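Beta-mannosidase (Trichoderma harzianum, PDB 4CVU) probably hydrolyses terminal beta-linked mannose residues from the non-reducing ends of oligosaccharides, as a glycoside hydrolase of family 2. Local coordinates at residues 882-894 / 927-939. Sequence-based numbering, arbitrary orientation.
Sequences GVSLYTWLTHPAG and WTEQVTVESLWDL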
ATOM      1  N   GLY A 882     -18.514 -26.066  23.506  1.00 49.40           N
ATOM      2  CA  GLY A 882     -18.521 -27.264  22.683  1.00 47.18           C
ATOM      3  C   GLY A 882     -17.178 -27.512  22.031  1.00 46.76           C
ATOM      4  O   GLY A 882     -16.191 -26.841  22.342  1.00 45.31           O
ATOM      5  N   VAL A 883     -17.145 -28.479  21.128  1.00 44.25           N
ATOM      6  CA  VAL A 883     -15.914 -28.836  20.435  1.00 43.68           C
ATOM      7  C   VAL A 883     -15.557 -27.782  19.403  1.00 42.60           C
ATOM      8  O   VAL A 883     -16.411 -27.340  18.634  1.00 42.13           O
ATOM      9  CB  VAL A 883     -16.041 -30.178  19.694  1.00 44.29           C
ATOM     10  CG1 VAL A 883     -14.836 -30.424  18.781  1.00 44.20           C
ATOM     11  CG2 VAL A 883     -16.179 -31.296  20.689  1.00 45.98           C
ATOM     12  N   SER A 884     -14.288 -27.388  19.391  1.00 40.20           N
ATOM     13  CA  SER A 884     -13.787 -26.488  18.376  1.00 37.89           C
ATOM     14  C   SER A 884     -12.903 -27.236  17.409  1.00 37.76           C
ATOM     15  O   SER A 884     -11.961 -27.885  17.842  1.00 38.54           O
ATOM     16  CB  SER A 884     -12.983 -25.374  19.043  1.00 36.87           C
ATOM     17  OG  SER A 884     -12.122 -24.822  18.090  1.00 37.59           O
ATOM     18  N   LEU A 885     -13.174 -27.139  16.105  1.00 37.16           N
ATOM     19  CA  LEU A 885     -12.339 -27.763  15.085  1.00 36.80           C
ATOM     20  C   LEU A 885     -11.436 -26.732  14.424  1.00 35.87           C
ATOM     21  O   LEU A 885     -11.864 -25.612  14.179  1.00 38.06           O
ATOM     22  CB  LEU A 885     -13.213 -28.430  14.001  1.00 38.30           C
ATOM     23  CG  LEU A 885     -14.169 -29.498  14.487  1.00 39.98           C
ATOM     24  CD1 LEU A 885     -14.956 -30.112  13.314  1.00 40.92           C
ATOM     25  CD2 LEU A 885     -13.360 -30.552  15.215  1.00 39.97           C
ATOM     26  N   TYR A 886     -10.188 -27.122  14.137  1.00 33.71           N
ATOM     27  CA  TYR A 886      -9.236 -26.315  13.404  1.00 31.80           C
ATOM     28  C   TYR A 886      -9.074 -25.002  14.175  1.00 31.88           C
ATOM     29  O   TYR A 886      -9.207 -23.964  13.570  1.00 30.52           O
ATOM     30  CB  TYR A 886      -9.685 -25.965  11.976  1.00 32.07           C
ATOM     31  CG  TYR A 886      -9.822 -27.185  11.080  1.00 31.81           C
ATOM     32  CD1 TYR A 886      -8.741 -27.703  10.426  1.00 32.97           C
ATOM     33  CD2 TYR A 886     -11.031 -27.793  10.925  1.00 33.32           C
ATOM     34  CE1 TYR A 886      -8.854 -28.861   9.611  1.00 33.73           C
ATOM     35  CE2 TYR A 886     -11.165 -28.946  10.111  1.00 33.30           C
ATOM     36  CZ  TYR A 886     -10.064 -29.442   9.450  1.00 34.18           C
ATOM     37  OH  TYR A 886     -10.144 -30.611   8.622  1.00 35.23           O
ATOM     38  N   THR A 887      -8.873 -25.101  15.483  1.00 31.81           N
ATOM     39  CA  THR A 887      -8.625 -23.911  16.343  1.00 32.92           C
ATOM     40  C   THR A 887      -7.374 -23.246  15.882  1.00 33.13           C
ATOM     41  O   THR A 887      -6.377 -23.936  15.674  1.00 32.27           O
ATOM     42  CB  THR A 887      -8.470 -24.379  17.798  1.00 34.66           C
ATOM     43  OG1 THR A 887      -9.575 -25.229  18.132  1.00 35.07           O
ATOM     44  CG2 THR A 887      -8.425 -23.213  18.794  1.00 34.43           C
ATOM     45  N   TRP A 888      -7.354 -21.889  15.799  1.00 34.08           N
ATOM     46  CA  TRP A 888      -6.325 -21.228  15.037  1.00 32.87           C
ATOM     47  C   TRP A 888      -6.008 -19.921  15.695  1.00 33.04           C
ATOM     48  O   TRP A 888      -6.888 -19.090  15.772  1.00 33.48           O
ATOM     49  CB  TRP A 888      -6.815 -20.958  13.592  1.00 34.87           C
ATOM     50  CG  TRP A 888      -5.794 -20.264  12.736  1.00 35.65           C
ATOM     51  CD1 TRP A 888      -5.824 -18.954  12.311  1.00 36.85           C
ATOM     52  CD2 TRP A 888      -4.561 -20.817  12.258  1.00 37.32           C
ATOM     53  NE1 TRP A 888      -4.689 -18.676  11.552  1.00 38.68           N
ATOM     54  CE2 TRP A 888      -3.894 -19.797  11.520  1.00 37.90           C
ATOM     55  CE3 TRP A 888      -3.970 -22.075  12.343  1.00 37.45           C
ATOM     56  CZ2 TRP A 888      -2.682 -20.002  10.913  1.00 37.64           C
ATOM     57  CZ3 TRP A 888      -2.741 -22.275  11.732  1.00 37.87           C
ATOM     58  CH2 TRP A 888      -2.108 -21.257  11.034  1.00 38.34           C
ATOM     59  N   LEU A 889      -4.758 -19.773  16.106  1.00 32.45           N
ATOM     60  CA  LEU A 889      -4.223 -18.540  16.670  1.00 34.17           C
ATOM     61  C   LEU A 889      -3.541 -17.795  15.581  1.00 33.82           C
ATOM     62  O   LEU A 889      -2.837 -18.398  14.775  1.00 33.81           O
ATOM     63  CB  LEU A 889      -3.223 -18.889  17.749  1.00 35.49           C
ATOM     64  CG  LEU A 889      -3.821 -19.658  18.950  1.00 36.39           C
ATOM     65  CD1 LEU A 889      -2.753 -20.504  19.598  1.00 37.96           C
ATOM     66  CD2 LEU A 889      -4.395 -18.705  19.945  1.00 37.86           C
ATOM     67  N   THR A 890      -3.710 -16.468  15.562  1.00 33.62           N
ATOM     68  CA  THR A 890      -3.150 -15.652  14.561  1.00 34.41           C
ATOM     69  C   THR A 890      -2.365 -14.604  15.318  1.00 34.14           C
ATOM     70  O   THR A 890      -2.980 -13.902  16.075  1.00 34.27           O
ATOM     71  CB  THR A 890      -4.245 -14.908  13.724  1.00 35.14           C
ATOM     72  OG1 THR A 890      -5.118 -15.853  13.105  1.00 35.24           O
ATOM     73  CG2 THR A 890      -3.569 -14.047  12.651  1.00 36.27           C
ATOM     74  N   HIS A 891      -1.040 -14.558  15.136  1.00 33.94           N
ATOM     75  CA  HIS A 891      -0.202 -13.457  15.680  1.00 34.88           C
ATOM     76  C   HIS A 891      -0.289 -12.224  14.773  1.00 35.59           C
ATOM     77  O   HIS A 891      -0.513 -12.349  13.584  1.00 33.58           O
ATOM     78  CB  HIS A 891       1.242 -13.952  15.869  1.00 34.56           C
ATOM     79  CG  HIS A 891       2.026 -14.095  14.605  1.00 35.44           C
ATOM     80  ND1 HIS A 891       2.706 -13.040  14.039  1.00 35.31           N
ATOM     81  CD2 HIS A 891       2.277 -15.169  13.825  1.00 34.29           C
ATOM     82  CE1 HIS A 891       3.331 -13.455  12.955  1.00 36.43           C
ATOM     83  NE2 HIS A 891       3.074 -14.744  12.801  1.00 35.85           N
ATOM     84  N   PRO A 892      -0.112 -11.013  15.337  1.00 36.64           N
ATOM     85  CA  PRO A 892      -0.254  -9.824  14.537  1.00 37.91           C
ATOM     86  C   PRO A 892       0.958  -9.544  13.665  1.00 38.90           C
ATOM     87  O   PRO A 892       1.983 -10.220  13.765  1.00 37.95           O
ATOM     88  CB  PRO A 892      -0.377  -8.715  15.594  1.00 38.29           C
ATOM     89  CG  PRO A 892       0.469  -9.199  16.703  1.00 37.72           C
ATOM     90  CD  PRO A 892       0.188 -10.691  16.734  1.00 37.22           C
ATOM     91  N   ALA A 893       0.809  -8.525  12.844  1.00 40.07           N
ATOM     92  CA  ALA A 893       1.856  -8.004  11.980  1.00 44.26           C
ATOM     93  C   ALA A 893       3.175  -7.635  12.650  1.00 45.52           C
ATOM     94  O   ALA A 893       4.226  -7.800  12.060  1.00 51.73           O
ATOM     95  CB  ALA A 893       1.346  -6.777  11.184  1.00 44.72           C
ATOM     96  N   GLY A 894       3.175  -7.077  13.833  1.00 46.56           N
ATOM     97  CA  GLY A 894       4.505  -6.546  14.315  1.00 45.17           C
ATOM     98  C   GLY A 894       5.520  -7.562  14.875  1.00 44.01           C
ATOM     99  O   GLY A 894       6.579  -7.174  15.414  1.00 43.66           O
ATOM    100  N   TRP A 927       2.203  -7.179  21.454  1.00 40.70           N
ATOM    101  CA  TRP A 927       1.656  -8.135  20.471  1.00 41.06           C
ATOM    102  C   TRP A 927       0.781  -9.239  21.048  1.00 43.65           C
ATOM    103  O   TRP A 927      -0.084  -9.799  20.340  1.00 43.43           O
ATOM    104  CB  TRP A 927       2.790  -8.775  19.675  1.00 42.40           C
ATOM    105  CG  TRP A 927       3.707  -9.654  20.495  1.00 40.37           C
ATOM    106  CD1 TRP A 927       4.805  -9.258  21.232  1.00 41.18           C
ATOM    107  CD2 TRP A 927       3.592 -11.063  20.675  1.00 39.76           C
ATOM    108  NE1 TRP A 927       5.381 -10.342  21.847  1.00 40.08           N
ATOM    109  CE2 TRP A 927       4.654 -11.464  21.527  1.00 38.66           C
ATOM    110  CE3 TRP A 927       2.702 -12.036  20.187  1.00 39.47           C
ATOM    111  CZ2 TRP A 927       4.840 -12.784  21.907  1.00 39.58           C
ATOM    112  CZ3 TRP A 927       2.880 -13.365  20.594  1.00 38.77           C
ATOM    113  CH2 TRP A 927       3.940 -13.729  21.433  1.00 38.44           C
ATOM    114  N   THR A 928       1.054  -9.617  22.306  1.00 44.54           N
ATOM    115  CA  THR A 928       0.315 -10.699  22.987  1.00 46.20           C
ATOM    116  C   THR A 928      -1.165 -10.350  23.145  1.00 44.48           C
ATOM    117  O   THR A 928      -2.015 -11.214  23.006  1.00 45.08           O
ATOM    118  CB  THR A 928       0.886 -10.998  24.405  1.00 46.76           C
ATOM    119  OG1 THR A 928       0.864  -9.805  25.223  1.00 46.95           O
ATOM    120  CG2 THR A 928       2.288 -11.499  24.278  1.00 46.45           C
ATOM    121  N   GLU A 929      -1.439  -9.072  23.377  1.00 44.24           N
ATOM    122  CA  GLU A 929      -2.792  -8.539  23.458  1.00 48.11           C
ATOM    123  C   GLU A 929      -3.524  -8.486  22.121  1.00 46.96           C
ATOM    124  O   GLU A 929      -4.735  -8.320  22.114  1.00 45.02           O
ATOM    125  CB  GLU A 929      -2.771  -7.097  23.961  1.00 51.06           C
ATOM    126  CG  GLU A 929      -2.144  -6.918  25.320  1.00 54.65           C
ATOM    127  CD  GLU A 929      -1.895  -5.450  25.633  1.00 59.72           C
ATOM    128  OE1 GLU A 929      -2.487  -4.578  24.951  1.00 63.09           O
ATOM    129  OE2 GLU A 929      -1.111  -5.163  26.564  1.00 61.93           O
ATOM    130  N   GLN A 930      -2.782  -8.562  21.011  1.00 44.32           N
ATOM    131  CA  GLN A 930      -3.368  -8.467  19.668  1.00 45.37           C
ATOM    132  C   GLN A 930      -3.528  -9.845  19.068  1.00 41.83           C
ATOM    133  O   GLN A 930      -4.052  -9.982  17.983  1.00 41.90           O
ATOM    134  CB  GLN A 930      -2.519  -7.595  18.752  1.00 47.04           C
ATOM    135  CG  GLN A 930      -2.181  -6.210  19.342  1.00 52.46           C
ATOM    136  CD  GLN A 930      -0.822  -5.681  18.866  1.00 61.02           C
ATOM    137  OE1 GLN A 930      -0.240  -6.203  17.886  1.00 60.91           O
ATOM    138  NE2 GLN A 930      -0.291  -4.651  19.566  1.00 61.49           N
ATOM    139  N   VAL A 931      -3.087 -10.878  19.768  1.00 39.35           N
ATOM    140  CA  VAL A 931      -3.265 -12.240  19.227  1.00 36.24           C
ATOM    141  C   VAL A 931      -4.735 -12.564  19.269  1.00 36.04           C
ATOM    142  O   VAL A 931      -5.400 -12.192  20.235  1.00 34.60           O
ATOM    143  CB  VAL A 931      -2.482 -13.268  20.039  1.00 36.59           C
ATOM    144  CG1 VAL A 931      -2.799 -14.697  19.581  1.00 36.37           C
ATOM    145  CG2 VAL A 931      -0.987 -13.005  19.943  1.00 37.18           C
ATOM    146  N   THR A 932      -5.248 -13.351  18.294  1.00 33.82           N
ATOM    147  CA  THR A 932      -6.656 -13.697  18.268  1.00 33.71           C
ATOM    148  C   THR A 932      -6.742 -15.208  18.084  1.00 32.79           C
ATOM    149  O   THR A 932      -5.737 -15.827  17.724  1.00 31.55           O
ATOM    150  CB  THR A 932      -7.423 -13.056  17.067  1.00 35.38           C
ATOM    151  OG1 THR A 932      -6.921 -13.616  15.826  1.00 34.67           O
ATOM    152  CG2 THR A 932      -7.259 -11.525  17.033  1.00 36.52           C
ATOM    153  N   VAL A 933      -7.893 -15.776  18.421  1.00 32.47           N
ATOM    154  CA  VAL A 933      -8.158 -17.225  18.208  1.00 32.62           C
ATOM    155  C   VAL A 933      -9.470 -17.419  17.460  1.00 33.11           C
ATOM    156  O   VAL A 933     -10.385 -16.623  17.583  1.00 32.85           O
ATOM    157  CB  VAL A 933      -8.116 -18.019  19.546  1.00 33.45           C
ATOM    158  CG1 VAL A 933      -9.225 -17.615  20.507  1.00 34.48           C
ATOM    159  CG2 VAL A 933      -8.190 -19.550  19.301  1.00 33.85           C
ATOM    160  N   GLU A 934      -9.600 -18.513  16.691  1.00 32.75           N
ATOM    161  CA  GLU A 934     -10.811 -18.709  15.947  1.00 32.81           C
ATOM    162  C   GLU A 934     -10.852 -20.176  15.672  1.00 33.11           C
ATOM    163  O   GLU A 934      -9.916 -20.876  16.038  1.00 31.70           O
ATOM    164  CB  GLU A 934     -10.768 -17.965  14.602  1.00 34.49           C
ATOM    165  CG  GLU A 934      -9.858 -18.625  13.563  1.00 36.18           C
ATOM    166  CD  GLU A 934      -9.640 -17.739  12.360  1.00 39.55           C
ATOM    167  OE1 GLU A 934      -9.074 -16.597  12.520  1.00 39.15           O
ATOM    168  OE2 GLU A 934     -10.061 -18.151  11.247  1.00 39.24           O
ATOM    169  N   SER A 935     -11.948 -20.607  15.049  1.00 33.09           N
ATOM    170  CA  SER A 935     -12.117 -22.023  14.636  1.00 32.66           C
ATOM    171  C   SER A 935     -12.903 -22.148  13.338  1.00 32.53           C
ATOM    172  O   SER A 935     -13.381 -21.194  12.746  1.00 33.06           O
ATOM    173  CB  SER A 935     -12.799 -22.811  15.770  1.00 32.47           C
ATOM    174  OG  SER A 935     -14.211 -22.530  15.902  1.00 32.62           O
ATOM    175  N   LEU A 936     -13.133 -23.377  12.914  1.00 33.11           N
ATOM    176  CA  LEU A 936     -13.913 -23.589  11.739  1.00 33.56           C
ATOM    177  C   LEU A 936     -15.238 -22.862  11.782  1.00 34.89           C
ATOM    178  O   LEU A 936     -15.721 -22.347  10.743  1.00 34.76           O
ATOM    179  CB  LEU A 936     -14.177 -25.102  11.635  1.00 33.92           C
ATOM    180  CG  LEU A 936     -14.681 -25.609  10.308  1.00 35.02           C
ATOM    181  CD1 LEU A 936     -13.616 -25.584   9.214  1.00 34.65           C
ATOM    182  CD2 LEU A 936     -15.176 -27.043  10.529  1.00 35.20           C
ATOM    183  N   TRP A 937     -15.873 -22.857  12.957  1.00 36.81           N
ATOM    184  CA  TRP A 937     -17.161 -22.181  13.142  1.00 38.89           C
ATOM    185  C   TRP A 937     -17.143 -20.765  12.607  1.00 39.81           C
ATOM    186  O   TRP A 937     -18.111 -20.285  12.031  1.00 39.61           O
ATOM    187  CB  TRP A 937     -17.535 -22.180  14.645  1.00 40.64           C
ATOM    188  CG  TRP A 937     -18.610 -21.214  15.020  1.00 41.74           C
ATOM    189  CD1 TRP A 937     -18.448 -19.975  15.603  1.00 40.92           C
ATOM    190  CD2 TRP A 937     -20.006 -21.381  14.806  1.00 42.32           C
ATOM    191  NE1 TRP A 937     -19.655 -19.381  15.761  1.00 43.49           N
ATOM    192  CE2 TRP A 937     -20.635 -20.212  15.280  1.00 44.14           C
ATOM    193  CE3 TRP A 937     -20.784 -22.403  14.252  1.00 43.61           C
ATOM    194  CZ2 TRP A 937     -22.025 -20.027  15.231  1.00 46.31           C
ATOM    195  CZ3 TRP A 937     -22.172 -22.230  14.194  1.00 47.17           C
ATOM    196  CH2 TRP A 937     -22.783 -21.042  14.689  1.00 47.01           C
ATOM    197  N   ASP A 938     -16.019 -20.086  12.779  1.00 41.01           N
ATOM    198  CA  ASP A 938     -15.984 -18.663  12.440  1.00 42.20           C
ATOM    199  C   ASP A 938     -15.982 -18.414  10.920  1.00 42.45           C
ATOM    200  O   ASP A 938     -16.325 -17.329  10.495  1.00 41.61           O
ATOM    201  CB  ASP A 938     -14.771 -18.004  13.075  1.00 42.16           C
ATOM    202  CG  ASP A 938     -14.901 -17.931  14.564  1.00 42.98           C
ATOM    203  OD1 ASP A 938     -15.813 -17.235  15.037  1.00 43.48           O
ATOM    204  OD2 ASP A 938     -14.109 -18.586  15.259  1.00 40.82           O
ATOM    205  N   LEU A 939     -15.658 -19.429  10.114  1.00 42.85           N
ATOM    206  CA  LEU A 939     -15.756 -19.297   8.655  1.00 44.05           C
ATOM    207  C   LEU A 939     -17.210 -19.106   8.197  1.00 47.71           C
ATOM    208  O   LEU A 939     -17.442 -18.552   7.135  1.00 50.39           O
ATOM    209  CB  LEU A 939     -15.172 -20.514   7.939  1.00 43.38           C
ATOM    210  CG  LEU A 939     -13.677 -20.826   8.136  1.00 42.71           C
ATOM    211  CD1 LEU A 939     -13.285 -22.003   7.275  1.00 42.35           C
ATOM    212  CD2 LEU A 939     -12.829 -19.628   7.768  1.00 44.55           C
TER
HETATM  213  O   HOH W   1      -7.154 -16.032  14.827  1.00 33.03           O
HETATM  214  O   HOH W   2      -3.551 -10.810  15.243  1.00 47.90           O
HETATM  215  O   HOH W   3       1.100  -5.232  15.736  1.00 42.78           O
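The carbonyl oxygen of W888 is gripped twice, by E934 N across the strand pair (N to O 2.9 Å) and by a water that also accepts from T890 OG1 and T932 OG1 and donates to E934 OE1. This pins three polar side chains of one face over the antiparallel pairing of strands 887-890 and 932-934, the latter an outermost strand of the smaller sheet in the C-terminal Ig-fold domain. W888 with E934 and T890 with T932 are hydrogen-bonded pairs; L889 with V933, between them, is a non-hydrogen-bonded pair. The E934 carboxylate lies at the indole edge, CD 4.0 Å from W888 CD1, its plane steeply turned (81°) from the ring. On the reverse face L889 CD2 meets V933 CB at 3.8 Å, and T887 CG2, anti to the backbone N, lies alongside V933 CG2; L864, L866 and V877 continue this sandwich core. Where the chain turns at L885 and Y886, L936 N gives L885 O a nearly straight bond (172°), while L936 CD1 rests obliquely by Y886 CD2; Y886 OH reaches on to D681 of helix 664-692. S884 OG, swung anti to its own N (chi1 159°), donates to T887 OG1 (2.6 Å) and abuts S935 CB. With an alanine here, T887 OG1 would probably lose its hydroxyl donor and S935 CB the group that abuts it. At the far end P892 packs its ring on W927 CB and Q930, with P892 CG 3.3 Å from Q930 OE1.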